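Local atomic coordinates of putative O-GlcNAcase nagJ (Clostridium perfringens, PDB entry 6PV5), a protein that probably removes N-acetylglucosamine from glycans as a family 84 glycoside hydrolase, this chain being the catalytic domain and its flanking domains within a longer protein. Residues A[413-418]-A[437-442]; A[487-492]-A[559-564]. One frame throughout, in Å; residues are numbered along the deposited sequence.

Interaction 1 of 2, residues A[413-418]-A[437-442]; sequences DKMALG and NPMRFS. With EDO (1,2-ethanediol), chain E.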
loop_
_atom_site.group_PDB
_atom_site.type_symbol
_atom_site.label_atom_id
_atom_site.label_comp_id
_atom_site.label_asym_id
_atom_site.label_seq_id
_atom_site.Cartn_x
_atom_site.Cartn_y
_atom_site.Cartn_z
ATOM N N ASP A 413 19.388 -1.010 -1.315
ATOM C CA ASP A 413 19.840 -2.257 -1.929
ATOM C C ASP A 413 18.998 -3.438 -1.465
ATOM O O ASP A 413 19.151 -4.539 -1.991
ATOM C CB ASP A 413 21.295 -2.579 -1.572
ATOM C CG ASP A 413 22.259 -1.528 -2.102
ATOM O OD1 ASP A 413 22.077 -1.096 -3.264
ATOM O OD2 ASP A 413 23.151 -1.113 -1.331
ATOM N N LYS A 414 18.121 -3.214 -0.481
ATOM C CA LYS A 414 17.189 -4.270 -0.097
ATOM C C LYS A 414 15.767 -3.903 -0.524
ATOM O O LYS A 414 15.298 -2.828 -0.166
ATOM C CB LYS A 414 17.235 -4.488 1.420
ATOM C CG LYS A 414 16.401 -5.674 1.861
ATOM C CD LYS A 414 16.692 -6.211 3.248
ATOM C CE LYS A 414 15.954 -7.529 3.456
ATOM N NZ LYS A 414 16.161 -8.058 4.832
ATOM N N MET A 415 15.071 -4.814 -1.229
ATOM C CA MET A 415 13.673 -4.621 -1.584
ATOM C C MET A 415 12.779 -5.055 -0.417
ATOM O O MET A 415 12.983 -6.116 0.162
ATOM C CB MET A 415 13.260 -5.439 -2.815
ATOM C CG MET A 415 14.053 -5.155 -4.087
ATOM S SD MET A 415 13.879 -3.425 -4.614
ATOM C CE MET A 415 14.149 -3.533 -6.383
ATOM N N ALA A 416 11.746 -4.250 -0.117
ATOM C CA ALA A 416 10.730 -4.640 0.854
ATOM C C ALA A 416 9.581 -5.269 0.083
ATOM O O ALA A 416 8.911 -4.585 -0.691
ATOM C CB ALA A 416 10.281 -3.432 1.645
ATOM N N LEU A 417 9.385 -6.578 0.278
ATOM C CA LEU A 417 8.400 -7.329 -0.481
ATOM C C LEU A 417 7.411 -7.996 0.471
ATOM O O LEU A 417 6.720 -8.927 0.067
ATOM C CB LEU A 417 9.117 -8.391 -1.340
ATOM C CG LEU A 417 10.098 -7.846 -2.391
ATOM C CD1 LEU A 417 10.842 -9.001 -3.076
ATOM C CD2 LEU A 417 9.342 -7.022 -3.434
ATOM N N GLY A 418 7.332 -7.519 1.719
ATOM C CA GLY A 418 6.439 -8.142 2.689
ATOM C C GLY A 418 5.089 -7.443 2.884
ATOM O O GLY A 418 4.832 -6.361 2.346
ATOM N N ASN A 437 3.911 4.803 2.053
ATOM C CA ASN A 437 5.056 5.379 1.374
ATOM C C ASN A 437 5.826 4.233 0.706
ATOM O O ASN A 437 6.350 3.353 1.388
ATOM C CB ASN A 437 5.943 6.164 2.339
ATOM C CG ASN A 437 6.935 7.073 1.638
ATOM O OD1 ASN A 437 6.803 7.334 0.443
ATOM N ND2 ASN A 437 7.940 7.539 2.358
ATOM N N PRO A 438 5.828 4.150 -0.641
ATOM C CA PRO A 438 6.386 2.989 -1.341
ATOM C C PRO A 438 7.851 3.238 -1.687
ATOM O O PRO A 438 8.421 4.270 -1.329
ATOM C CB PRO A 438 5.477 2.938 -2.589
ATOM C CG PRO A 438 5.268 4.429 -2.917
ATOM C CD PRO A 438 5.200 5.118 -1.566
ATOM N N MET A 439 8.453 2.268 -2.387
ATOM C CA MET A 439 9.816 2.362 -2.883
ATOM C C MET A 439 9.830 3.159 -4.186
ATOM O O MET A 439 8.830 3.177 -4.910
ATOM C CB MET A 439 10.347 0.955 -3.207
ATOM C CG MET A 439 10.539 0.075 -1.978
ATOM S SD MET A 439 11.319 -1.523 -2.387
ATOM C CE MET A 439 9.923 -2.354 -3.127
ATOM N N ARG A 440 11.003 3.696 -4.539
ATOM C CA ARG A 440 11.142 4.335 -5.839
ATOM C C ARG A 440 10.900 3.321 -6.957
ATOM O O ARG A 440 10.650 3.723 -8.093
ATOM C CB ARG A 440 12.487 5.054 -5.967
ATOM C CG ARG A 440 13.679 4.157 -6.273
ATOM C CD ARG A 440 14.857 5.054 -6.641
ATOM N NE ARG A 440 16.004 4.335 -7.187
ATOM C CZ ARG A 440 17.010 3.853 -6.452
ATOM N NH1 ARG A 440 17.017 4.020 -5.136
ATOM N NH2 ARG A 440 18.001 3.196 -7.036
ATOM N N PHE A 441 10.962 2.019 -6.620
ATOM C CA PHE A 441 10.752 0.920 -7.561
ATOM C C PHE A 441 9.277 0.561 -7.593
ATOM O O PHE A 441 8.768 -0.090 -6.675
ATOM C CB PHE A 441 11.561 -0.323 -7.177
ATOM C CG PHE A 441 13.031 -0.034 -6.983
ATOM C CD1 PHE A 441 13.856 0.219 -8.075
ATOM C CD2 PHE A 441 13.573 0.036 -5.707
ATOM C CE1 PHE A 441 15.197 0.529 -7.883
ATOM C CE2 PHE A 441 14.915 0.321 -5.507
ATOM C CZ PHE A 441 15.726 0.572 -6.603
ATOM N N SER A 442 8.607 0.982 -8.670
ATOM C CA SER A 442 7.157 0.982 -8.721
ATOM C C SER A 442 6.609 -0.440 -8.694
ATOM O O SER A 442 5.797 -0.788 -7.839
ATOM C CB SER A 442 6.664 1.714 -9.942
ATOM O OG SER A 442 5.259 1.576 -10.040
HETATM C C1 EDO E . 16.829 4.574 -11.087
HETATM O O1 EDO E . 17.983 4.904 -10.327
HETATM C C2 EDO E . 16.072 3.410 -10.558
HETATM O O2 EDO E . 14.721 3.681 -10.181
#

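Interaction 2 of 2, residues A[487-492]-A[559-564]; sequences ANHSTR and SKFEIY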
loop_
_atom_site.group_PDB
_atom_site.type_symbol
_atom_site.label_atom_id
_atom_site.label_comp_id
_atom_site.label_asym_id
_atom_site.label_seq_id
_atom_site.Cartn_x
_atom_site.Cartn_y
_atom_site.Cartn_z
ATOM N N ALA A 487 10.428 -13.851 -1.817
ATOM C CA ALA A 487 9.989 -12.705 -1.023
ATOM C C ALA A 487 10.131 -12.978 0.478
ATOM O O ALA A 487 10.372 -12.060 1.258
ATOM C CB ALA A 487 8.564 -12.354 -1.383
ATOM N N ASN A 488 10.017 -14.246 0.874
ATOM C CA ASN A 488 10.193 -14.653 2.266
ATOM C C ASN A 488 11.515 -14.156 2.845
ATOM O O ASN A 488 11.604 -13.889 4.051
ATOM C CB ASN A 488 9.973 -16.164 2.422
ATOM C CG ASN A 488 10.165 -16.717 3.821
ATOM O OD1 ASN A 488 9.677 -16.167 4.806
ATOM N ND2 ASN A 488 10.873 -17.831 3.915
ATOM N N HIS A 489 12.537 -13.987 1.993
ATOM C CA HIS A 489 13.845 -13.596 2.502
ATOM C C HIS A 489 14.071 -12.094 2.362
ATOM O O HIS A 489 15.195 -11.630 2.494
ATOM C CB HIS A 489 14.958 -14.366 1.780
ATOM C CG HIS A 489 14.967 -15.829 2.061
ATOM N ND1 HIS A 489 15.799 -16.378 2.999
ATOM C CD2 HIS A 489 14.234 -16.846 1.552
ATOM C CE1 HIS A 489 15.606 -17.687 3.048
ATOM N NE2 HIS A 489 14.646 -17.996 2.179
ATOM N N SER A 490 13.007 -11.327 2.104
ATOM C CA SER A 490 13.182 -9.921 1.762
ATOM C C SER A 490 12.032 -9.065 2.311
ATOM O O SER A 490 11.404 -8.318 1.545
ATOM C CB SER A 490 13.218 -9.784 0.250
ATOM O OG SER A 490 13.922 -8.605 -0.115
ATOM N N THR A 491 11.691 -9.239 3.595
ATOM C CA THR A 491 10.496 -8.582 4.119
ATOM C C THR A 491 10.905 -7.503 5.110
ATOM O O THR A 491 10.250 -6.483 5.202
ATOM C CB THR A 491 9.446 -9.549 4.689
ATOM O OG1 THR A 491 10.021 -10.295 5.767
ATOM C CG2 THR A 491 8.908 -10.521 3.660
ATOM N N ARG A 492 12.020 -7.714 5.799
ATOM C CA ARG A 492 12.377 -6.869 6.923
ATOM C C ARG A 492 13.411 -5.827 6.497
ATOM O O ARG A 492 14.495 -6.186 6.047
ATOM C CB ARG A 492 12.889 -7.755 8.067
ATOM C CG ARG A 492 13.393 -7.014 9.297
ATOM C CD ARG A 492 12.254 -6.437 10.137
ATOM N NE ARG A 492 12.760 -5.724 11.308
ATOM C CZ ARG A 492 12.015 -5.133 12.245
ATOM N NH1 ARG A 492 10.694 -5.154 12.178
ATOM N NH2 ARG A 492 12.602 -4.536 13.260
ATOM N N SER A 559 19.779 -13.191 -8.656
ATOM C CA SER A 559 21.068 -13.803 -8.935
ATOM C C SER A 559 21.804 -14.073 -7.633
ATOM O O SER A 559 22.395 -15.136 -7.478
ATOM C CB SER A 559 21.907 -12.923 -9.859
ATOM O OG SER A 559 21.173 -12.659 -11.044
ATOM N N LYS A 560 21.785 -13.083 -6.728
ATOM C CA LYS A 560 22.412 -13.228 -5.428
ATOM C C LYS A 560 21.721 -14.350 -4.651
ATOM O O LYS A 560 22.391 -15.118 -3.954
ATOM C CB LYS A 560 22.400 -11.918 -4.635
ATOM C CG LYS A 560 23.210 -11.977 -3.350
ATOM C CD LYS A 560 23.716 -10.661 -2.884
ATOM C CE LYS A 560 24.565 -10.787 -1.643
ATOM N NZ LYS A 560 25.095 -9.446 -1.260
ATOM N N PHE A 561 20.399 -14.466 -4.817
ATOM C CA PHE A 561 19.603 -15.440 -4.074
ATOM C C PHE A 561 20.022 -16.860 -4.452
ATOM O O PHE A 561 20.097 -17.727 -3.599
ATOM C CB PHE A 561 18.125 -15.286 -4.429
ATOM C CG PHE A 561 17.109 -15.982 -3.557
ATOM C CD1 PHE A 561 16.887 -15.579 -2.244
ATOM C CD2 PHE A 561 16.296 -16.979 -4.081
ATOM C CE1 PHE A 561 15.899 -16.184 -1.464
ATOM C CE2 PHE A 561 15.305 -17.576 -3.304
ATOM C CZ PHE A 561 15.097 -17.176 -2.000
ATOM N N GLU A 562 20.303 -17.074 -5.741
ATOM C CA GLU A 562 20.762 -18.361 -6.240
ATOM C C GLU A 562 22.086 -18.750 -5.590
ATOM O O GLU A 562 22.255 -19.906 -5.216
ATOM C CB GLU A 562 20.918 -18.334 -7.761
ATOM C CG GLU A 562 21.143 -19.720 -8.340
ATOM C CD GLU A 562 21.241 -19.795 -9.855
ATOM O OE1 GLU A 562 20.370 -19.238 -10.545
ATOM O OE2 GLU A 562 22.179 -20.434 -10.339
ATOM N N ILE A 563 23.013 -17.793 -5.467
ATOM C CA ILE A 563 24.314 -18.008 -4.842
ATOM C C ILE A 563 24.169 -18.315 -3.345
ATOM O O ILE A 563 24.898 -19.172 -2.831
ATOM C CB ILE A 563 25.256 -16.804 -5.067
ATOM C CG1 ILE A 563 25.449 -16.454 -6.548
ATOM C CG2 ILE A 563 26.598 -17.002 -4.356
ATOM C CD1 ILE A 563 26.379 -15.267 -6.756
ATOM N N TYR A 564 23.281 -17.589 -2.631
ATOM C CA TYR A 564 22.973 -17.926 -1.248
ATOM C C TYR A 564 22.526 -19.390 -1.150
ATOM O O TYR A 564 22.970 -20.103 -0.261
ATOM C CB TYR A 564 21.866 -17.041 -0.662
ATOM C CG TYR A 564 22.360 -15.758 -0.058
ATOM C CD1 TYR A 564 23.209 -15.779 1.042
ATOM C CD2 TYR A 564 21.964 -14.531 -0.568
ATOM C CE1 TYR A 564 23.677 -14.607 1.605
ATOM C CE2 TYR A 564 22.436 -13.349 -0.020
ATOM C CZ TYR A 564 23.282 -13.389 1.070
ATOM O OH TYR A 564 23.724 -12.243 1.663
#

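Interaction 1 of 2, residues A[413-418]-A[437-442]
The methyl end of M415 lies over one face of the F441 ring: CE of M415 stands 3.8 Å from the ring centroid of F441 and 19° off the ring normal, a CH-pi contact displaced toward the CG and CD2 rim. The sulfur of the same side chain approaches obliquely, SD of M415 reaching CD2 of F441 at 3.6 Å, which makes the pair a Met-aromatic contact. A bend at chi2 (-61°) of M415 turns its thioether toward 437-442. There it also meets the second methionine, with the two side chains crossing at about a right angle and SD of M415 3.9 Å from SD of M439. M439 then runs on to the opposing backbone, its CE packing against the carbonyl oxygen of A416 at 3.5 Å while its SD accepts a weak, nearly straight hydrogen bond from A416 N (3.6 Å, 162°).

This sulfur-rich side is buried and close-packed, with Q553, L554 and H557 of helix 548-579 also against M415. The other side is more open to solvent, R440 and F441 both being partly exposed. R440 folds back along its neighbour, laying CG over the far face of the F441 ring, and CZ of F441 sits 3.4 Å above the plane of the R440 guanidinium. At that group's edge lies 1,2-ethanediol, probably from the crystallisation liquor, where NE of R440 gives it a weak hydrogen bond to O2 (3.3 Å). NH1 of R440 forms a salt bridge with E412.

Two loops of the catalytic barrel, the one before strand 431-436 and the one after it, are thus joined mainly by polarisable sulfur and aromatic groups, so dispersion probably accounts for most of the attraction, and the weak N-H to sulfur bond for a little direction.

Interaction 2 of 2, residues A[487-492]-A[559-564]
H489 and F561 form an offset edge-to-face aromatic pair, the edge of the phenyl ring directed at the imidazole face. Their ring centroids are 5.3 Å apart and the planes stand at 71°. CE1 of F561 leads the approach, 3.5 Å from CD2 of H489, and CZ of F561 follows at 3.7 Å from that same CD2. With chi1 at -167°, CG of F561 lies opposite its backbone N, which carries the ring out from the helix toward the loop.

Apolar packing adds little beyond the rings: CB of H489 touches CE1 of F561 at 3.8 Å. No hydrogen bond joins the segments. A type I turn, closed by S490 N to A487 O at 2.9 Å, presents H489. The imidazole NE2 is hydrogen-bonded to E530 of helix 521-544, which should restrain the ring's rotation and would probably polarise it.

This is structural packing away from the predicted active site. The pair joins the turn at the end of helix 480-487 to helix 548-579, part of the helical region resembling the hyaluronidase post-catalytic domain, with M534 and V537 of helix 521-544 beside F561 and V612 of helix 612-619 beside H489.

In the fold
Going from the N terminus, interaction 1 comes first: 413-418 precedes the last barrel strand, 431-436, and 437-442 follows it, so the contact closes a short loop around that strand. Interaction 2 opens only afterwards, at the end of helix 480-487, and closes a longer, largely helical excursion at helix 548-579. The two are in series, neither nested nor crossed, yet they meet in space: O of M415 and OG of S490 probably hydrogen-bond, as do NZ of K414 and O of R492. L417 also packs its CB on that of A487, so together the contacts tie the loops on either side of the last barrel strand in sequence to the C-terminal helical region.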